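Local coordinates for oxidoreductase, short chain dehydrogenase/reductase family protein (Bifidobacterium adolescentis L2-32, PDB 6OW4) that acts as an NADH-dependent 20beta-hydroxysteroid dehydrogenase of the short-chain dehydrogenase/reductase family, binding its dinucleotide cofactor on a Rossmann-type fold, at residues K11-E14 with Q15-E19; N30-I33 with L34-F37; A163-I166 with M167-G171; A216-A219 with K220-I223. One frame throughout, in Å; residues are numbered along the deposited sequence.

Contact 1 of 4, residues K11-E14 with Q15-E19; sequences KTVE and QIFDE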
loop_
_atom_site.group_PDB
_atom_site.type_symbol
_atom_site.label_atom_id
_atom_site.label_comp_id
_atom_site.label_asym_id
_atom_site.label_seq_id
_atom_site.Cartn_x
_atom_site.Cartn_y
_atom_site.Cartn_z
ATOM N N LYS F 11 1.698 37.781 15.265
ATOM C CA LYS F 11 2.887 37.705 16.178
ATOM C C LYS F 11 4.162 37.493 15.351
ATOM O O LYS F 11 4.050 37.292 14.123
ATOM C CB LYS F 11 2.702 36.590 17.218
ATOM C CG LYS F 11 2.019 37.027 18.508
ATOM C CD LYS F 11 2.922 37.841 19.418
ATOM C CE LYS F 11 2.208 38.973 20.127
ATOM N NZ LYS F 11 1.325 38.478 21.209
ATOM N N THR F 12 5.327 37.543 16.008
ATOM C CA THR F 12 6.656 37.256 15.404
ATOM C C THR F 12 6.676 35.797 14.924
ATOM O O THR F 12 7.379 35.518 13.935
ATOM C CB THR F 12 7.807 37.555 16.376
ATOM O OG1 THR F 12 7.655 36.736 17.536
ATOM C CG2 THR F 12 7.874 39.010 16.788
ATOM N N VAL F 13 5.922 34.913 15.588
ATOM C CA VAL F 13 5.776 33.474 15.207
ATOM C C VAL F 13 5.221 33.401 13.778
ATOM O O VAL F 13 5.734 32.587 12.992
ATOM C CB VAL F 13 4.902 32.694 16.213
ATOM C CG1 VAL F 13 3.410 32.833 15.937
ATOM C CG2 VAL F 13 5.289 31.225 16.268
ATOM N N GLU F 14 4.232 34.242 13.456
ATOM C CA GLU F 14 3.538 34.266 12.139
ATOM C C GLU F 14 4.469 34.870 11.080
ATOM O O GLU F 14 4.457 34.375 9.938
ATOM C CB GLU F 14 2.225 35.046 12.239
ATOM C CG GLU F 14 1.344 34.917 11.007
ATOM C CD GLU F 14 0.981 33.492 10.621
ATOM O OE1 GLU F 14 0.706 32.681 11.533
ATOM O OE2 GLU F 14 0.984 33.193 9.410
ATOM N N GLN F 15 5.243 35.897 11.455
ATOM C CA GLN F 15 6.259 36.562 10.593
ATOM C C GLN F 15 7.378 35.572 10.247
ATOM O O GLN F 15 7.911 35.658 9.124
ATOM C CB GLN F 15 6.840 37.791 11.294
ATOM C CG GLN F 15 5.831 38.915 11.478
ATOM C CD GLN F 15 6.329 39.975 12.430
ATOM O OE1 GLN F 15 5.626 40.387 13.349
ATOM N NE2 GLN F 15 7.557 40.416 12.217
ATOM N N ILE F 16 7.729 34.681 11.180
ATOM C CA ILE F 16 8.760 33.620 10.978
ATOM C C ILE F 16 8.254 32.650 9.901
ATOM O O ILE F 16 9.029 32.357 8.971
ATOM C CB ILE F 16 9.094 32.906 12.304
ATOM C CG1 ILE F 16 9.886 33.820 13.243
ATOM C CG2 ILE F 16 9.828 31.596 12.054
ATOM C CD1 ILE F 16 9.782 33.441 14.702
ATOM N N PHE F 17 7.004 32.185 10.021
ATOM C CA PHE F 17 6.363 31.229 9.077
ATOM C C PHE F 17 6.285 31.851 7.678
ATOM O O PHE F 17 6.585 31.154 6.688
ATOM C CB PHE F 17 4.959 30.832 9.543
ATOM C CG PHE F 17 4.898 29.989 10.794
ATOM C CD1 PHE F 17 5.826 28.985 11.034
ATOM C CD2 PHE F 17 3.882 30.178 11.720
ATOM C CE1 PHE F 17 5.754 28.213 12.183
ATOM C CE2 PHE F 17 3.811 29.402 12.867
ATOM C CZ PHE F 17 4.746 28.421 13.096
ATOM N N ASP F 18 5.891 33.125 7.606
ATOM C CA ASP F 18 5.665 33.866 6.337
ATOM C C ASP F 18 6.999 34.052 5.603
ATOM O O ASP F 18 6.973 34.120 4.360
ATOM C CB ASP F 18 4.955 35.197 6.602
ATOM C CG ASP F 18 3.577 35.040 7.230
ATOM O OD1 ASP F 18 3.016 33.924 7.162
ATOM O OD2 ASP F 18 3.080 36.032 7.795
ATOM N N GLU F 19 8.111 34.126 6.342
ATOM C CA GLU F 19 9.490 34.245 5.792
ATOM C C GLU F 19 9.982 32.856 5.360
ATOM O O GLU F 19 10.522 32.749 4.242
ATOM C CB GLU F 19 10.418 34.894 6.825
ATOM C CG GLU F 19 11.892 34.900 6.435
ATOM C CD GLU F 19 12.217 35.453 5.057
ATOM O OE1 GLU F 19 11.532 36.399 4.614
ATOM O OE2 GLU F 19 13.160 34.933 4.423
#
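Val13 and Phe17 run alongside each other on one side of the helix, their side chains extended in the same direction, and carry the apolar part of its start: Val13 CG2 comes to 4.1 Å from Phe17 CE2. Above one face of the Phe17 ring, near its border, sits Val13 O, 3.3 Å from Phe17 CD2. Glu14 OE1 lies at the ring edge, 4.0 Å from Phe17 CD2, its carboxylate plane turned 66° from that of the ring. Glu14 reaches there because CG is anti to the backbone N (chi1 -170°) and the chain then bends at chi2.

Charge is less comfortable. Glu14 OE2 lies 3.1 Å from Asp18 OD1, two acceptors with no hydrogen bond between them, and the carboxylate planes stand 58° apart. Such closeness would tend to raise the proton affinity of one of the two acids. Glu14 OE1 has a weak hydrogen bond to Gly240 N of the second subunit.

Four backbone bonds run from residue i+4 back to i. Gln15 N meets Lys11 O, Ile16 N meets Thr12 O at 2.9 Å, Phe17 N meets Val13 O at 3.3 Å, and Asp18 N meets Glu14 O at 3.0 Å.

Phe17 also meets the rings of Trp234 and His247 of the second subunit. This is the opening of an alpha-helix, 12-20, an N-terminal arm laid against a neighbouring subunit.

Contact 2 of 4, residues N30-I33 with L34-F37; sequences NYSI and LDKF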
loop_
_atom_site.group_PDB
_atom_site.type_symbol
_atom_site.label_atom_id
_atom_site.label_comp_id
_atom_site.label_asym_id
_atom_site.label_seq_id
_atom_site.Cartn_x
_atom_site.Cartn_y
_atom_site.Cartn_z
ATOM N N ASN F 30 11.904 37.351 -12.052
ATOM C CA ASN F 30 13.185 36.607 -12.182
ATOM C C ASN F 30 12.948 35.107 -11.967
ATOM O O ASN F 30 13.735 34.310 -12.515
ATOM C CB ASN F 30 14.243 37.132 -11.208
ATOM C CG ASN F 30 14.602 38.582 -11.455
ATOM O OD1 ASN F 30 14.749 39.007 -12.600
ATOM N ND2 ASN F 30 14.745 39.349 -10.386
ATOM N N TYR F 31 11.918 34.741 -11.197
ATOM C CA TYR F 31 11.565 33.333 -10.873
ATOM C C TYR F 31 10.850 32.687 -12.065
ATOM O O TYR F 31 10.061 33.371 -12.743
ATOM C CB TYR F 31 10.688 33.257 -9.621
ATOM C CG TYR F 31 10.134 31.885 -9.335
ATOM C CD1 TYR F 31 10.896 30.923 -8.691
ATOM C CD2 TYR F 31 8.850 31.540 -9.724
ATOM C CE1 TYR F 31 10.395 29.658 -8.431
ATOM C CE2 TYR F 31 8.331 30.279 -9.472
ATOM C CZ TYR F 31 9.107 29.335 -8.822
ATOM O OH TYR F 31 8.599 28.095 -8.571
ATOM N N SER F 32 11.128 31.401 -12.302
ATOM C CA SER F 32 10.406 30.530 -13.265
ATOM C C SER F 32 10.325 29.103 -12.712
ATOM O O SER F 32 11.339 28.614 -12.178
ATOM C CB SER F 32 11.051 30.550 -14.622
ATOM O OG SER F 32 10.349 29.705 -15.524
ATOM N N ILE F 33 9.158 28.469 -12.850
ATOM C CA ILE F 33 8.887 27.072 -12.397
ATOM C C ILE F 33 9.700 26.094 -13.256
ATOM O O ILE F 33 9.985 24.985 -12.764
ATOM C CB ILE F 33 7.372 26.773 -12.436
ATOM C CG1 ILE F 33 7.008 25.534 -11.613
ATOM C CG2 ILE F 33 6.864 26.671 -13.868
ATOM C CD1 ILE F 33 7.052 25.747 -10.117
ATOM N N LEU F 34 10.062 26.487 -14.483
ATOM C CA LEU F 34 10.832 25.648 -15.445
ATOM C C LEU F 34 12.285 25.508 -14.971
ATOM O O LEU F 34 12.897 24.465 -15.276
ATOM C CB LEU F 34 10.773 26.266 -16.849
ATOM C CG LEU F 34 9.448 26.153 -17.607
ATOM C CD1 LEU F 34 8.790 24.792 -17.404
ATOM C CD2 LEU F 34 8.490 27.268 -17.221
ATOM N N ASP F 35 12.811 26.510 -14.253
ATOM C CA ASP F 35 14.196 26.519 -13.703
ATOM C C ASP F 35 14.399 25.324 -12.764
ATOM O O ASP F 35 15.555 24.889 -12.615
ATOM C CB ASP F 35 14.506 27.813 -12.944
ATOM C CG ASP F 35 14.630 29.047 -13.821
ATOM O OD1 ASP F 35 15.142 28.918 -14.952
ATOM O OD2 ASP F 35 14.219 30.132 -13.359
ATOM N N LYS F 36 13.322 24.826 -12.147
ATOM C CA LYS F 36 13.355 23.711 -11.161
ATOM C C LYS F 36 13.841 22.415 -11.824
ATOM O O LYS F 36 14.457 21.601 -11.118
ATOM C CB LYS F 36 11.971 23.514 -10.540
ATOM C CG LYS F 36 11.511 24.650 -9.638
ATOM C CD LYS F 36 10.429 24.243 -8.668
ATOM C CE LYS F 36 10.359 25.133 -7.447
ATOM N NZ LYS F 36 9.637 24.467 -6.338
ATOM N N PHE F 37 13.572 22.236 -13.122
ATOM C CA PHE F 37 13.881 21.006 -13.900
ATOM C C PHE F 37 15.303 21.069 -14.471
ATOM O O PHE F 37 15.737 20.088 -15.109
ATOM C CB PHE F 37 12.839 20.809 -15.004
ATOM C CG PHE F 37 11.434 20.641 -14.488
ATOM C CD1 PHE F 37 10.619 21.743 -14.282
ATOM C CD2 PHE F 37 10.936 19.384 -14.184
ATOM C CE1 PHE F 37 9.329 21.588 -13.798
ATOM C CE2 PHE F 37 9.645 19.230 -13.700
ATOM C CZ PHE F 37 8.844 20.333 -13.508
#
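Lys36 runs out along Ile33 to the hydroxyl of Tyr31. Its CB sits 3.3 Å from Ile33 O, and CG stays beside that same oxygen at 3.5 Å. CD then meets the end of the isoleucine, 4.0 Å from Ile33 CD1, and CE arrives 3.6 Å from Tyr31 OH. With CG anti to its own carbonyl carbon (chi1 -68°) and the chain extended beyond it, the lysine carries NZ past both residues to a salt bridge with Asp263 of the second subunit. An alanine here would remove everything beyond CB, and is likely to leave that aspartate without its mate and Ile33 CD1 without the methylene it packs on.

The backbone beneath is a short 3-10 turn, 35-37, in the loop between helix 12-20 and strand 42-47. Lys36 N makes a weak bond to Ile33 O, and Asp35 N another to Ser32 O. Ser32 OG, anti to the backbone N (chi1 180°), receives a weak bond from Leu34 N at 3.4 Å and also touches Leu34 CD2. That methyl packs 3.8 Å from Ile33 CG2. Across the subunit boundary, Ile33 N is hydrogen-bonded to Gln63 of the second subunit, and Phe37 meets its own counterpart there.

Contact 3 of 4, residues A163-I166 with M167-G171; sequences AHEI and MREHG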
loop_
_atom_site.group_PDB
_atom_site.type_symbol
_atom_site.label_atom_id
_atom_site.label_comp_id
_atom_site.label_asym_id
_atom_site.label_seq_id
_atom_site.Cartn_x
_atom_site.Cartn_y
_atom_site.Cartn_z
ATOM N N ALA F 163 27.276 6.692 -2.767
ATOM C CA ALA F 163 26.610 7.922 -3.256
ATOM C C ALA F 163 26.350 8.876 -2.083
ATOM O O ALA F 163 26.829 10.028 -2.145
ATOM C CB ALA F 163 25.334 7.574 -3.981
ATOM N N HIS F 164 25.637 8.415 -1.051
ATOM C CA HIS F 164 25.258 9.241 0.130
ATOM C C HIS F 164 26.450 9.375 1.086
ATOM O O HIS F 164 26.430 10.310 1.912
ATOM C CB HIS F 164 23.975 8.712 0.795
ATOM C CG HIS F 164 24.106 7.411 1.512
ATOM N ND1 HIS F 164 24.841 7.274 2.672
ATOM C CD2 HIS F 164 23.555 6.201 1.270
ATOM C CE1 HIS F 164 24.760 6.031 3.099
ATOM N NE2 HIS F 164 23.976 5.352 2.257
ATOM N N GLU F 165 27.452 8.495 0.973
ATOM C CA GLU F 165 28.752 8.618 1.692
ATOM C C GLU F 165 29.480 9.874 1.199
ATOM O O GLU F 165 29.882 10.692 2.050
ATOM C CB GLU F 165 29.615 7.369 1.493
ATOM C CG GLU F 165 29.354 6.280 2.521
ATOM C CD GLU F 165 30.089 4.970 2.280
ATOM O OE1 GLU F 165 30.825 4.875 1.279
ATOM O OE2 GLU F 165 29.922 4.044 3.099
ATOM N N ILE F 166 29.636 10.014 -0.122
ATOM C CA ILE F 166 30.310 11.170 -0.788
ATOM C C ILE F 166 29.607 12.467 -0.369
ATOM O O ILE F 166 30.312 13.429 -0.007
ATOM C CB ILE F 166 30.326 10.995 -2.322
ATOM C CG1 ILE F 166 31.285 9.882 -2.754
ATOM C CG2 ILE F 166 30.653 12.310 -3.020
ATOM C CD1 ILE F 166 30.996 9.310 -4.126
ATOM N N MET F 167 28.270 12.479 -0.426
ATOM C CA MET F 167 27.415 13.668 -0.168
ATOM C C MET F 167 27.701 14.223 1.230
ATOM O O MET F 167 27.990 15.431 1.337
ATOM C CB MET F 167 25.932 13.304 -0.277
ATOM C CG MET F 167 25.476 13.083 -1.705
ATOM S SD MET F 167 23.842 12.318 -1.796
ATOM C CE MET F 167 23.699 12.051 -3.562
ATOM N N ARG F 168 27.618 13.371 2.255
ATOM C CA ARG F 168 27.837 13.753 3.676
ATOM C C ARG F 168 29.303 14.150 3.878
ATOM O O ARG F 168 29.548 15.181 4.537
ATOM C CB ARG F 168 27.431 12.602 4.599
ATOM C CG ARG F 168 25.936 12.318 4.601
ATOM C CD ARG F 168 25.594 11.171 5.526
ATOM N NE ARG F 168 26.059 9.897 4.999
ATOM C CZ ARG F 168 26.155 8.772 5.701
ATOM N NH1 ARG F 168 25.821 8.749 6.982
ATOM N NH2 ARG F 168 26.589 7.669 5.118
ATOM N N GLU F 169 30.233 13.372 3.315
ATOM C CA GLU F 169 31.700 13.618 3.385
ATOM C C GLU F 169 32.034 14.968 2.739
ATOM O O GLU F 169 32.972 15.630 3.226
ATOM C CB GLU F 169 32.472 12.481 2.714
ATOM C CG GLU F 169 32.552 11.227 3.568
ATOM C CD GLU F 169 33.011 9.977 2.838
ATOM O OE1 GLU F 169 33.535 10.108 1.714
ATOM O OE2 GLU F 169 32.841 8.873 3.393
ATOM N N HIS F 170 31.301 15.353 1.687
ATOM C CA HIS F 170 31.467 16.640 0.957
ATOM C C HIS F 170 30.611 17.734 1.608
ATOM O O HIS F 170 30.807 18.913 1.256
ATOM C CB HIS F 170 31.158 16.453 -0.535
ATOM C CG HIS F 170 32.252 15.761 -1.276
ATOM N ND1 HIS F 170 32.397 15.861 -2.645
ATOM C CD2 HIS F 170 33.272 14.991 -0.841
ATOM C CE1 HIS F 170 33.447 15.164 -3.024
ATOM N NE2 HIS F 170 34.004 14.624 -1.935
ATOM N N GLY F 171 29.697 17.352 2.508
ATOM C CA GLY F 171 28.920 18.275 3.359
ATOM C C GLY F 171 27.861 19.025 2.571
ATOM O O GLY F 171 27.835 20.265 2.656
#
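The C-terminal turns of helix 142-170, ending in a Schellman motif at Gly171, hold this contact within the Rossmann-type fold. Gly171 has positive phi, and its N makes weak bonds to both Met167 O and Arg168 O.

One turn earlier, His164 and Arg168 run alongside each other. Arg168 bends at chi3 (-71°), which brings NE to 3.1 Å from His164 O; that oxygen lies in the guanidinium plane, while the donor stands above the carbonyl plane and not on a lone pair. The same oxygen takes a weak bond from Arg168 N, so two N-H groups grip it. Arg168 NH2 approaches the edge of the His164 ring, 3.0 Å from His164 ND1, with ring and guanidinium planes 56° apart. The polar partner of Arg168 NH2 is Asp139 of the third subunit, in a salt bridge. A methionine in its place would probably leave that aspartate without its countercharge and His164 O with just the weak backbone bond.

On another side Met167 CG lies 3.4 Å from Ala163 O. Glu169 N bonds to Glu165 O at 3.0 Å, and His170 N to Ile166 O at 2.7 Å. Glu169 OE1 forms a salt bridge with Lys112, and His170 ND1 is hydrogen-bonded to Thr121. Over the His170 ring stands Ile166 CG2, a CH-pi contact 4.0 Å from the centroid and 10° off the normal.

Contact 4 of 4, residues A216-A219 with K220-I223; sequences AALA and KDGI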
loop_
_atom_site.group_PDB
_atom_site.type_symbol
_atom_site.label_atom_id
_atom_site.label_comp_id
_atom_site.label_asym_id
_atom_site.label_seq_id
_atom_site.Cartn_x
_atom_site.Cartn_y
_atom_site.Cartn_z
ATOM N N ALA F 216 14.314 8.572 5.359
ATOM C CA ALA F 216 14.069 8.883 6.788
ATOM C C ALA F 216 15.387 9.223 7.494
ATOM O O ALA F 216 15.408 10.186 8.283
ATOM C CB ALA F 216 13.385 7.716 7.459
ATOM N N ALA F 217 16.443 8.453 7.217
ATOM C CA ALA F 217 17.744 8.506 7.925
ATOM C C ALA F 217 18.583 9.696 7.441
ATOM O O ALA F 217 19.289 10.284 8.279
ATOM C CB ALA F 217 18.482 7.204 7.736
ATOM N N LEU F 218 18.511 10.038 6.149
ATOM C CA LEU F 218 19.412 11.034 5.507
ATOM C C LEU F 218 18.670 12.333 5.154
ATOM O O LEU F 218 19.257 13.139 4.401
ATOM C CB LEU F 218 20.028 10.406 4.254
ATOM C CG LEU F 218 20.763 9.085 4.470
ATOM C CD1 LEU F 218 21.361 8.594 3.164
ATOM C CD2 LEU F 218 21.844 9.225 5.532
ATOM N N ALA F 219 17.459 12.551 5.683
ATOM C CA ALA F 219 16.680 13.801 5.495
ATOM C C ALA F 219 17.437 14.969 6.141
ATOM O O ALA F 219 17.552 16.027 5.497
ATOM C CB ALA F 219 15.292 13.662 6.074
ATOM N N LYS F 220 17.950 14.757 7.357
ATOM C CA LYS F 220 18.768 15.723 8.142
ATOM C C LYS F 220 20.020 16.150 7.361
ATOM O O LYS F 220 20.592 17.198 7.712
ATOM C CB LYS F 220 19.198 15.089 9.470
ATOM C CG LYS F 220 20.177 13.930 9.331
ATOM C CD LYS F 220 20.447 13.181 10.614
ATOM C CE LYS F 220 21.481 12.094 10.424
ATOM N NZ LYS F 220 22.057 11.645 11.712
ATOM N N ASP F 221 20.451 15.354 6.377
ATOM C CA ASP F 221 21.692 15.578 5.587
ATOM C C ASP F 221 21.348 16.230 4.240
ATOM O O ASP F 221 22.284 16.445 3.438
ATOM C CB ASP F 221 22.456 14.262 5.403
ATOM C CG ASP F 221 22.812 13.565 6.709
ATOM O OD1 ASP F 221 23.329 14.251 7.618
ATOM O OD2 ASP F 221 22.565 12.343 6.813
ATOM N N GLY F 222 20.067 16.533 3.998
ATOM C CA GLY F 222 19.579 17.184 2.766
ATOM C C GLY F 222 19.554 16.230 1.582
ATOM O O GLY F 222 19.563 16.715 0.436
ATOM N N ILE F 223 19.506 14.921 1.844
ATOM C CA ILE F 223 19.508 13.848 0.806
ATOM C C ILE F 223 18.089 13.279 0.700
ATOM O O ILE F 223 17.545 12.854 1.736
ATOM C CB ILE F 223 20.561 12.766 1.136
ATOM C CG1 ILE F 223 21.970 13.366 1.207
ATOM C CG2 ILE F 223 20.489 11.609 0.146
ATOM C CD1 ILE F 223 23.024 12.430 1.752
HETATM O O HOH W 1 16.926 12.636 8.721
#
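Leu218 O gathers the turn: Ile223 N bonds to it at 3.1 Å, and Asp221 N adds a weak bond at 3.2 Å. Two N-H groups thus hold one carbonyl and draw the chain round. Next to it, Gly222 N bonds to Ala219 O at 3.0 Å, coming from above the carbonyl plane, 60° out of it. Gly222 takes this bend with positive phi.

Side chains flank the turn. Leu218 CB lies 3.9 Å from Ile223 CB, and Leu218 CD2 is 3.4 Å from Asp221 OD2, a methyl against a carboxylate oxygen. Lys220 has CG between its backbone N and carbonyl carbon (chi1 67°), which lays its extended chain alongside Ala217 O, with Lys220 CE 3.6 Å from that oxygen.

A water bridges the helix end and the loop. It accepts from Lys220 N at 2.7 Å and donates to Ala216 O at 2.9 Å, with a weak further bond to Ala217 O.

Farther out, Gln138 of the third subunit packs on Ala217 and Leu218, and Pro255 of the second subunit on Ala219. The turn is the helix-to-strand connection between 198-217 and 223-230 in the Rossmann-type parallel sheet of the short-chain dehydrogenase/reductase fold; Gly222 makes backbone hydrogen bonds with Gly174, and helix 142-170 packs against Leu218 and Ile223.

Overall arrangement
From the N terminus the four contacts come in series, with none nesting or crossing. Contact 1 spans successive turns of helix 12-20, its centre about 39 Å from that of the chain. Contact 2 closes a short turn in the loop leading to strand 42-47; its centre is about 26 Å from that of contact 1, and both lean on the second subunit. Contact 3 ends helix 142-170, and contact 4 turns helix 198-217 into strand 223-230. These last two touch, with centres about 11 Å apart: His164 CG packs 3.4 Å from Leu218 CD1, and Met167 SD 3.6 Å from Ile223 CD1. Both also meet the third subunit.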